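Local coordinates for protein homoserine kinase (Cytophaga hutchinsonii, PDB 4P52) that probably catalyses the ATP-dependent phosphorylation of L-homoserine to O-phospho-L-homoserine, as a member of the GHMP kinase family, at residues A[112-120]-A[281-289]; A[191-202]-A[314-323]. All blocks are in the same frame, centred on the assembly; numbering follows the deposited sequence.

Contact 1: residues A[112-120]-A[281-289]; sequences MPLGSGLGS and ISGSGPSIF
The carbonyl oxygen of S116 is gripped twice by a single residue: S287 OG donates to S116 O at 2.7 Å and S287 N donates to the same S116 O at 3.1 Å. The two donors arrive from opposite faces of the carbonyl plane. This double grip is possible because OG of S287 is turned beside its own backbone N (chi1 -66°). One residue on, S282 OG donates to G117 O at 2.8 Å, tilted out of that carbonyl's plane, so two successive carbonyls of the 112-120 loop are tied to serine hydroxyls. On its own side, S116 OG turns back to P113 O at 3.1 Å and braces the loop internally. G117, with positive phi, brings its bare CA against the type II' turn S282-G285, 3.5 Å from S282 O. P286, which follows a cis peptide bond, sets CD against G115 O, while L118 spreads its branches over both serines, CD2 lying 3.8 Å from S282 OG. The sequences match the glycine-rich loops of GHMP kinases, in which the first loop typically binds ATP phosphates; here it probably does likewise, with the second loop at its side. The contact is buried: G119 sits at the N-cap position, right before helix 120-135, L118 and S282 pack on strand 26-36, and the 281-289 segment links strands 278-281 and 288-292.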
loop_
_atom_site.group_PDB
_atom_site.type_symbol
_atom_site.label_atom_id
_atom_site.label_comp_id
_atom_site.label_asym_id
_atom_site.label_seq_id
_atom_site.Cartn_x
_atom_site.Cartn_y
_atom_site.Cartn_z
HETATM N N MSE A 112 20.923 -14.910 19.144
HETATM C CA MSE A 112 21.050 -14.082 17.956
HETATM C C MSE A 112 21.822 -12.863 18.343
HETATM O O MSE A 112 21.777 -12.449 19.500
HETATM C CB MSE A 112 19.677 -13.668 17.443
HETATM C CG MSE A 112 18.897 -12.784 18.410
HETATM SE SE MSE A 112 17.128 -12.348 17.627
HETATM C CE MSE A 112 17.709 -11.351 16.034
ATOM N N PRO A 113 22.517 -12.248 17.373
ATOM C CA PRO A 113 23.377 -11.094 17.660
ATOM C C PRO A 113 22.613 -9.769 17.771
ATOM O O PRO A 113 21.610 -9.573 17.093
ATOM C CB PRO A 113 24.336 -11.081 16.479
ATOM C CG PRO A 113 23.618 -11.793 15.370
ATOM C CD PRO A 113 22.465 -12.568 15.928
ATOM N N LEU A 114 23.086 -8.865 18.621
ATOM C CA LEU A 114 22.411 -7.581 18.822
ATOM C C LEU A 114 22.731 -6.613 17.684
ATOM O O LEU A 114 23.800 -6.712 17.065
ATOM C CB LEU A 114 22.806 -6.964 20.154
ATOM C CG LEU A 114 22.974 -7.947 21.313
ATOM C CD1 LEU A 114 24.442 -8.353 21.507
ATOM C CD2 LEU A 114 22.399 -7.325 22.574
ATOM N N GLY A 115 21.787 -5.702 17.404
ATOM C CA GLY A 115 21.882 -4.730 16.310
ATOM C C GLY A 115 22.157 -5.378 14.963
ATOM O O GLY A 115 22.905 -4.838 14.142
ATOM N N SER A 116 21.564 -6.542 14.737
ATOM C CA SER A 116 21.812 -7.283 13.533
ATOM C C SER A 116 20.813 -6.937 12.429
ATOM O O SER A 116 20.976 -7.393 11.279
ATOM C CB SER A 116 21.740 -8.773 13.841
ATOM O OG SER A 116 20.436 -9.086 14.307
ATOM N N GLY A 117 19.801 -6.129 12.762
ATOM C CA GLY A 117 18.701 -5.860 11.854
ATOM C C GLY A 117 17.679 -6.990 11.835
ATOM O O GLY A 117 16.888 -7.110 10.882
ATOM N N LEU A 118 17.667 -7.828 12.880
ATOM C CA LEU A 118 16.755 -8.967 12.920
ATOM C C LEU A 118 15.744 -8.922 14.044
ATOM O O LEU A 118 15.125 -9.930 14.333
ATOM C CB LEU A 118 17.522 -10.274 12.979
ATOM C CG LEU A 118 18.320 -10.615 11.740
ATOM C CD1 LEU A 118 19.187 -11.825 12.030
ATOM C CD2 LEU A 118 17.386 -10.913 10.595
ATOM N N GLY A 119 15.568 -7.755 14.658
ATOM C CA GLY A 119 14.562 -7.565 15.707
ATOM C C GLY A 119 14.971 -8.233 17.017
ATOM O O GLY A 119 14.185 -8.976 17.635
ATOM N N SER A 120 16.203 -7.952 17.446
ATOM C CA SER A 120 16.807 -8.648 18.569
ATOM C C SER A 120 16.171 -8.238 19.888
ATOM O O SER A 120 15.781 -9.085 20.709
ATOM C CB SER A 120 18.313 -8.392 18.604
ATOM O OG SER A 120 18.936 -9.262 19.531
ATOM N N ILE A 281 17.556 -4.682 2.596
ATOM C CA ILE A 281 18.059 -4.652 3.956
ATOM C C ILE A 281 17.000 -5.170 4.899
ATOM O O ILE A 281 15.849 -4.808 4.767
ATOM C CB ILE A 281 18.436 -3.225 4.371
ATOM C CG1 ILE A 281 19.525 -2.685 3.434
ATOM C CG2 ILE A 281 18.872 -3.160 5.852
ATOM C CD1 ILE A 281 19.658 -1.170 3.462
ATOM N N SER A 282 17.385 -5.993 5.866
ATOM C CA SER A 282 16.437 -6.415 6.876
ATOM C C SER A 282 16.437 -5.423 8.015
ATOM O O SER A 282 17.496 -5.163 8.604
ATOM C CB SER A 282 16.820 -7.787 7.388
ATOM O OG SER A 282 15.979 -8.131 8.471
ATOM N N GLY A 283 15.266 -4.873 8.342
ATOM C CA GLY A 283 15.167 -3.830 9.377
ATOM C C GLY A 283 16.174 -2.702 9.138
ATOM O O GLY A 283 16.197 -2.086 8.071
ATOM N N SER A 284 17.040 -2.430 10.102
ATOM C CA SER A 284 18.000 -1.366 9.899
ATOM C C SER A 284 19.407 -1.921 9.539
ATOM O O SER A 284 20.400 -1.176 9.500
ATOM C CB SER A 284 18.032 -0.485 11.143
ATOM O OG SER A 284 18.366 -1.296 12.248
ATOM N N GLY A 285 19.490 -3.221 9.263
ATOM C CA GLY A 285 20.747 -3.817 8.825
ATOM C C GLY A 285 21.682 -4.114 9.976
ATOM O O GLY A 285 21.344 -3.850 11.132
ATOM N N PRO A 286 22.871 -4.661 9.670
ATOM C CA PRO A 286 23.420 -4.988 8.330
ATOM C C PRO A 286 22.876 -6.269 7.658
ATOM O O PRO A 286 23.273 -6.565 6.509
ATOM C CB PRO A 286 24.903 -5.163 8.595
ATOM C CG PRO A 286 24.957 -5.649 10.006
ATOM C CD PRO A 286 23.831 -4.963 10.745
ATOM N N SER A 287 21.985 -7.011 8.325
ATOM C CA SER A 287 21.365 -8.184 7.680
ATOM C C SER A 287 20.563 -7.853 6.438
ATOM O O SER A 287 19.949 -6.776 6.332
ATOM C CB SER A 287 20.497 -8.973 8.653
ATOM O OG SER A 287 21.338 -9.543 9.641
ATOM N N ILE A 288 20.561 -8.809 5.517
ATOM C CA ILE A 288 19.958 -8.679 4.214
ATOM C C ILE A 288 19.068 -9.889 4.003
ATOM O O ILE A 288 19.415 -10.999 4.411
ATOM C CB ILE A 288 21.052 -8.666 3.128
ATOM C CG1 ILE A 288 22.006 -7.490 3.391
ATOM C CG2 ILE A 288 20.457 -8.572 1.726
ATOM C CD1 ILE A 288 23.175 -7.415 2.445
ATOM N N PHE A 289 17.916 -9.693 3.372
ATOM C CA PHE A 289 17.028 -10.828 3.123
ATOM C C PHE A 289 16.677 -10.880 1.653
ATOM O O PHE A 289 16.676 -9.842 0.953
ATOM C CB PHE A 289 15.744 -10.751 3.964
ATOM C CG PHE A 289 14.775 -9.738 3.454
ATOM C CD1 PHE A 289 14.983 -8.379 3.686
ATOM C CD2 PHE A 289 13.674 -10.136 2.710
ATOM C CE1 PHE A 289 14.100 -7.431 3.169
ATOM C CE2 PHE A 289 12.786 -9.193 2.188
ATOM C CZ PHE A 289 13.003 -7.841 2.409
#

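Contact 2: residues A[191-202]-A[314-323]; sequences ANLYATIIHPHV and IGSDVYVSTV
Strands 194-200 and 316-322 run antiparallel, their axes 4.6 Å apart at closest approach and 165° between directions, with reciprocal N-H...O bonds in the hydrogen-bonded pairs A195-S321, I197-Y319 and H199-D317. Past the strand end, H201 N donates to G315 O and extends the pairing. One face of the H201 ring lies over G315 C, offset toward the rim, and at the ring edge H201 NE2 is placed 2.5 Å from D317 OD2, a nearly straight His-carboxylate hydrogen bond whose very short length is doubtful at this resolution. D317 CG sits beside its backbone N (chi1 -59°), which swings the carboxylate toward the histidine. At the other end, T322 CG2 lies over one face of the Y194 ring, a CH-pi contact 3.6 Å from the centroid. Between these ends, T196, I198 and P200 share a face with S316, V318 and V320; I198 CD1 meets V318 CG2 at 3.7 Å, and helix 295-310 packs against this side. A195, I197 and H199 occupy the reverse face with S321, Y319 and D317. Waters prolong the pairing at both ends, one joining L193 O to V323 N and another H201 O to G315 N. Both faces are thus largely apolar, and the T196 hydroxyl on the helix side is satisfied by A298 O. The ionisable H201-D317 pair lies at the end of the pairing, where H201 also touches a crystal neighbour; the carboxylate may favour a protonated imidazole there.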
loop_
_atom_site.group_PDB
_atom_site.type_symbol
_atom_site.label_atom_id
_atom_site.label_comp_id
_atom_site.label_asym_id
_atom_site.label_seq_id
_atom_site.Cartn_x
_atom_site.Cartn_y
_atom_site.Cartn_z
ATOM N N ALA A 191 2.347 -20.020 0.515
ATOM C CA ALA A 191 2.915 -21.015 1.425
ATOM C C ALA A 191 4.285 -21.461 0.958
ATOM O O ALA A 191 5.048 -22.042 1.740
ATOM C CB ALA A 191 1.985 -22.217 1.562
ATOM N N ASN A 192 4.586 -21.186 -0.309
ATOM C CA ASN A 192 5.840 -21.574 -0.927
ATOM C C ASN A 192 6.801 -20.388 -0.987
ATOM O O ASN A 192 7.785 -20.403 -1.720
ATOM C CB ASN A 192 5.566 -22.081 -2.337
ATOM C CG ASN A 192 5.023 -20.985 -3.247
ATOM O OD1 ASN A 192 4.160 -20.185 -2.852
ATOM N ND2 ASN A 192 5.542 -20.924 -4.464
ATOM N N LEU A 193 6.516 -19.352 -0.215
ATOM C CA LEU A 193 7.365 -18.177 -0.203
ATOM C C LEU A 193 8.467 -18.340 0.855
ATOM O O LEU A 193 8.183 -18.568 2.040
ATOM C CB LEU A 193 6.523 -16.918 0.044
ATOM C CG LEU A 193 7.369 -15.667 0.086
ATOM C CD1 LEU A 193 7.666 -15.217 -1.335
ATOM C CD2 LEU A 193 6.672 -14.587 0.883
ATOM N N TYR A 194 9.718 -18.231 0.420
ATOM C CA TYR A 194 10.853 -18.448 1.313
ATOM C C TYR A 194 11.644 -17.178 1.467
ATOM O O TYR A 194 11.719 -16.345 0.543
ATOM C CB TYR A 194 11.773 -19.508 0.747
ATOM C CG TYR A 194 11.267 -20.899 0.941
ATOM C CD1 TYR A 194 10.270 -21.410 0.114
ATOM C CD2 TYR A 194 11.799 -21.718 1.958
ATOM C CE1 TYR A 194 9.810 -22.689 0.284
ATOM C CE2 TYR A 194 11.336 -23.006 2.144
ATOM C CZ TYR A 194 10.339 -23.470 1.300
ATOM O OH TYR A 194 9.856 -24.726 1.464
ATOM N N ALA A 195 12.211 -17.032 2.656
ATOM C CA ALA A 195 13.083 -15.926 2.992
ATOM C C ALA A 195 14.485 -16.481 3.297
ATOM O O ALA A 195 14.639 -17.431 4.102
ATOM C CB ALA A 195 12.539 -15.217 4.194
ATOM N N THR A 196 15.492 -15.927 2.621
ATOM C CA THR A 196 16.860 -16.215 2.951
ATOM C C THR A 196 17.377 -14.988 3.654
ATOM O O THR A 196 17.312 -13.895 3.092
ATOM C CB THR A 196 17.713 -16.508 1.707
ATOM O OG1 THR A 196 17.103 -17.556 0.944
ATOM C CG2 THR A 196 19.101 -16.965 2.129
ATOM N N ILE A 197 17.853 -15.170 4.889
ATOM C CA ILE A 197 18.497 -14.119 5.679
ATOM C C ILE A 197 20.006 -14.380 5.727
ATOM O O ILE A 197 20.441 -15.502 6.030
ATOM C CB ILE A 197 18.050 -14.105 7.170
ATOM C CG1 ILE A 197 16.539 -13.996 7.363
ATOM C CG2 ILE A 197 18.678 -12.936 7.904
ATOM C CD1 ILE A 197 15.869 -13.095 6.379
ATOM N N ILE A 198 20.795 -13.354 5.428
ATOM C CA ILE A 198 22.222 -13.400 5.680
ATOM C C ILE A 198 22.616 -12.304 6.678
ATOM O O ILE A 198 22.270 -11.108 6.509
ATOM C CB ILE A 198 23.074 -13.357 4.390
ATOM C CG1 ILE A 198 24.547 -13.593 4.733
ATOM C CG2 ILE A 198 22.855 -12.086 3.571
ATOM C CD1 ILE A 198 25.317 -14.207 3.578
ATOM N N HIS A 199 23.321 -12.725 7.725
ATOM C CA HIS A 199 23.810 -11.803 8.697
ATOM C C HIS A 199 25.344 -11.739 8.678
ATOM O O HIS A 199 26.003 -12.674 9.143
ATOM C CB HIS A 199 23.327 -12.167 10.083
ATOM C CG HIS A 199 24.014 -11.388 11.146
ATOM N ND1 HIS A 199 24.925 -11.961 12.013
ATOM C CD2 HIS A 199 24.019 -10.058 11.404
ATOM C CE1 HIS A 199 25.430 -11.017 12.789
ATOM N NE2 HIS A 199 24.888 -9.855 12.448
ATOM N N PRO A 200 25.912 -10.609 8.185
ATOM C CA PRO A 200 27.362 -10.433 8.152
ATOM C C PRO A 200 27.948 -10.174 9.540
ATOM O O PRO A 200 27.325 -9.521 10.369
ATOM C CB PRO A 200 27.528 -9.202 7.269
ATOM C CG PRO A 200 26.295 -8.381 7.539
ATOM C CD PRO A 200 25.198 -9.381 7.768
ATOM N N HIS A 201 29.144 -10.679 9.798
ATOM C CA HIS A 201 29.778 -10.488 11.114
ATOM C C HIS A 201 30.493 -9.147 11.225
ATOM O O HIS A 201 31.712 -9.063 11.291
ATOM C CB HIS A 201 30.707 -11.646 11.437
ATOM C CG HIS A 201 29.991 -12.951 11.592
ATOM N ND1 HIS A 201 30.639 -14.170 11.539
ATOM C CD2 HIS A 201 28.682 -13.229 11.803
ATOM C CE1 HIS A 201 29.759 -15.142 11.717
ATOM N NE2 HIS A 201 28.567 -14.597 11.882
ATOM N N VAL A 202 29.702 -8.093 11.241
ATOM C CA VAL A 202 30.215 -6.741 11.294
ATOM C C VAL A 202 29.090 -5.932 11.931
ATOM O O VAL A 202 27.930 -6.336 11.877
ATOM C CB VAL A 202 30.593 -6.236 9.868
ATOM C CG1 VAL A 202 29.372 -6.044 8.975
ATOM C CG2 VAL A 202 31.333 -4.938 9.964
ATOM N N ILE A 314 34.349 -11.041 5.049
ATOM C CA ILE A 314 33.435 -10.860 6.162
ATOM C C ILE A 314 32.649 -12.145 6.438
ATOM O O ILE A 314 31.995 -12.672 5.541
ATOM C CB ILE A 314 32.504 -9.655 5.916
ATOM C CG1 ILE A 314 33.342 -8.371 5.850
ATOM C CG2 ILE A 314 31.455 -9.585 7.002
ATOM C CD1 ILE A 314 32.568 -7.121 5.559
ATOM N N GLY A 315 32.751 -12.653 7.673
ATOM C CA GLY A 315 32.011 -13.833 8.116
ATOM C C GLY A 315 30.501 -13.611 8.085
ATOM O O GLY A 315 30.028 -12.474 8.183
ATOM N N SER A 316 29.742 -14.694 7.954
ATOM C CA SER A 316 28.332 -14.584 7.627
ATOM C C SER A 316 27.570 -15.837 8.126
ATOM O O SER A 316 28.109 -16.954 8.133
ATOM C CB SER A 316 28.153 -14.346 6.088
ATOM O OG SER A 316 28.545 -15.454 5.249
ATOM N N ASP A 317 26.325 -15.641 8.544
ATOM C CA ASP A 317 25.424 -16.749 8.849
ATOM C C ASP A 317 24.194 -16.619 7.970
ATOM O O ASP A 317 23.645 -15.522 7.808
ATOM C CB ASP A 317 25.004 -16.754 10.324
ATOM C CG ASP A 317 26.190 -16.853 11.260
ATOM O OD1 ASP A 317 26.890 -17.902 11.262
ATOM O OD2 ASP A 317 26.429 -15.862 11.989
ATOM N N VAL A 318 23.749 -17.750 7.438
ATOM C CA VAL A 318 22.618 -17.797 6.525
ATOM C C VAL A 318 21.499 -18.592 7.173
ATOM O O VAL A 318 21.753 -19.635 7.767
ATOM C CB VAL A 318 23.049 -18.444 5.187
ATOM C CG1 VAL A 318 21.873 -18.618 4.246
ATOM C CG2 VAL A 318 24.121 -17.573 4.521
ATOM N N TYR A 319 20.272 -18.100 7.064
ATOM C CA TYR A 319 19.103 -18.832 7.542
ATOM C C TYR A 319 18.053 -18.877 6.436
ATOM O O TYR A 319 17.862 -17.886 5.712
ATOM C CB TYR A 319 18.491 -18.136 8.758
ATOM C CG TYR A 319 19.475 -17.853 9.845
ATOM C CD1 TYR A 319 20.206 -16.673 9.848
ATOM C CD2 TYR A 319 19.674 -18.785 10.889
ATOM C CE1 TYR A 319 21.110 -16.413 10.862
ATOM C CE2 TYR A 319 20.595 -18.551 11.906
ATOM C CZ TYR A 319 21.306 -17.372 11.883
ATOM O OH TYR A 319 22.193 -17.119 12.886
ATOM N N VAL A 320 17.360 -19.999 6.317
ATOM C CA VAL A 320 16.401 -20.167 5.246
ATOM C C VAL A 320 15.148 -20.724 5.872
ATOM O O VAL A 320 15.208 -21.708 6.610
ATOM C CB VAL A 320 16.937 -21.149 4.176
ATOM C CG1 VAL A 320 15.867 -21.519 3.178
ATOM C CG2 VAL A 320 18.114 -20.541 3.427
ATOM N N SER A 321 14.015 -20.082 5.613
ATOM C CA SER A 321 12.741 -20.611 6.077
ATOM C C SER A 321 11.576 -19.998 5.338
ATOM O O SER A 321 11.730 -18.979 4.684
ATOM C CB SER A 321 12.572 -20.396 7.595
ATOM O OG SER A 321 12.160 -19.079 7.932
ATOM N N THR A 322 10.411 -20.636 5.440
ATOM C CA THR A 322 9.150 -19.967 5.122
ATOM C C THR A 322 8.819 -18.961 6.261
ATOM O O THR A 322 9.506 -18.933 7.289
ATOM C CB THR A 322 7.995 -20.985 4.903
ATOM O OG1 THR A 322 7.777 -21.744 6.099
ATOM C CG2 THR A 322 8.310 -21.943 3.738
ATOM N N VAL A 323 7.779 -18.153 6.083
ATOM C CA VAL A 323 7.302 -17.260 7.127
ATOM C C VAL A 323 6.810 -18.083 8.309
ATOM O O VAL A 323 6.047 -19.052 8.141
ATOM C CB VAL A 323 6.159 -16.368 6.590
ATOM C CG1 VAL A 323 5.524 -15.538 7.718
ATOM C CG2 VAL A 323 6.673 -15.467 5.470
HETATM O O HOH W 1 5.999 -18.610 3.769
HETATM O O HOH W 2 14.392 -17.362 7.167
HETATM O O HOH W 3 33.756 -10.977 10.013
#

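How the contacts relate
Contacts 1 and 2 lie with their centres about 10 Å apart and meet in one four-stranded antiparallel sheet, where strand 288-292 neighbours strand 194-200. The backbones join at I288 O and I198 N, a probable hydrogen bond of 2.9 Å. Side chains meet too: H199, on the inner strand of contact 2, packs against P113 and S287 from both segments of contact 1, and I197 CD1 lies 3.4 Å from F289 CB. Inner strand 194-200 thus touches both loops of contact 1 through H199, and edge strand 316-322 is one strand further from them. Those loops, by family resemblance, probably border the nucleotide site.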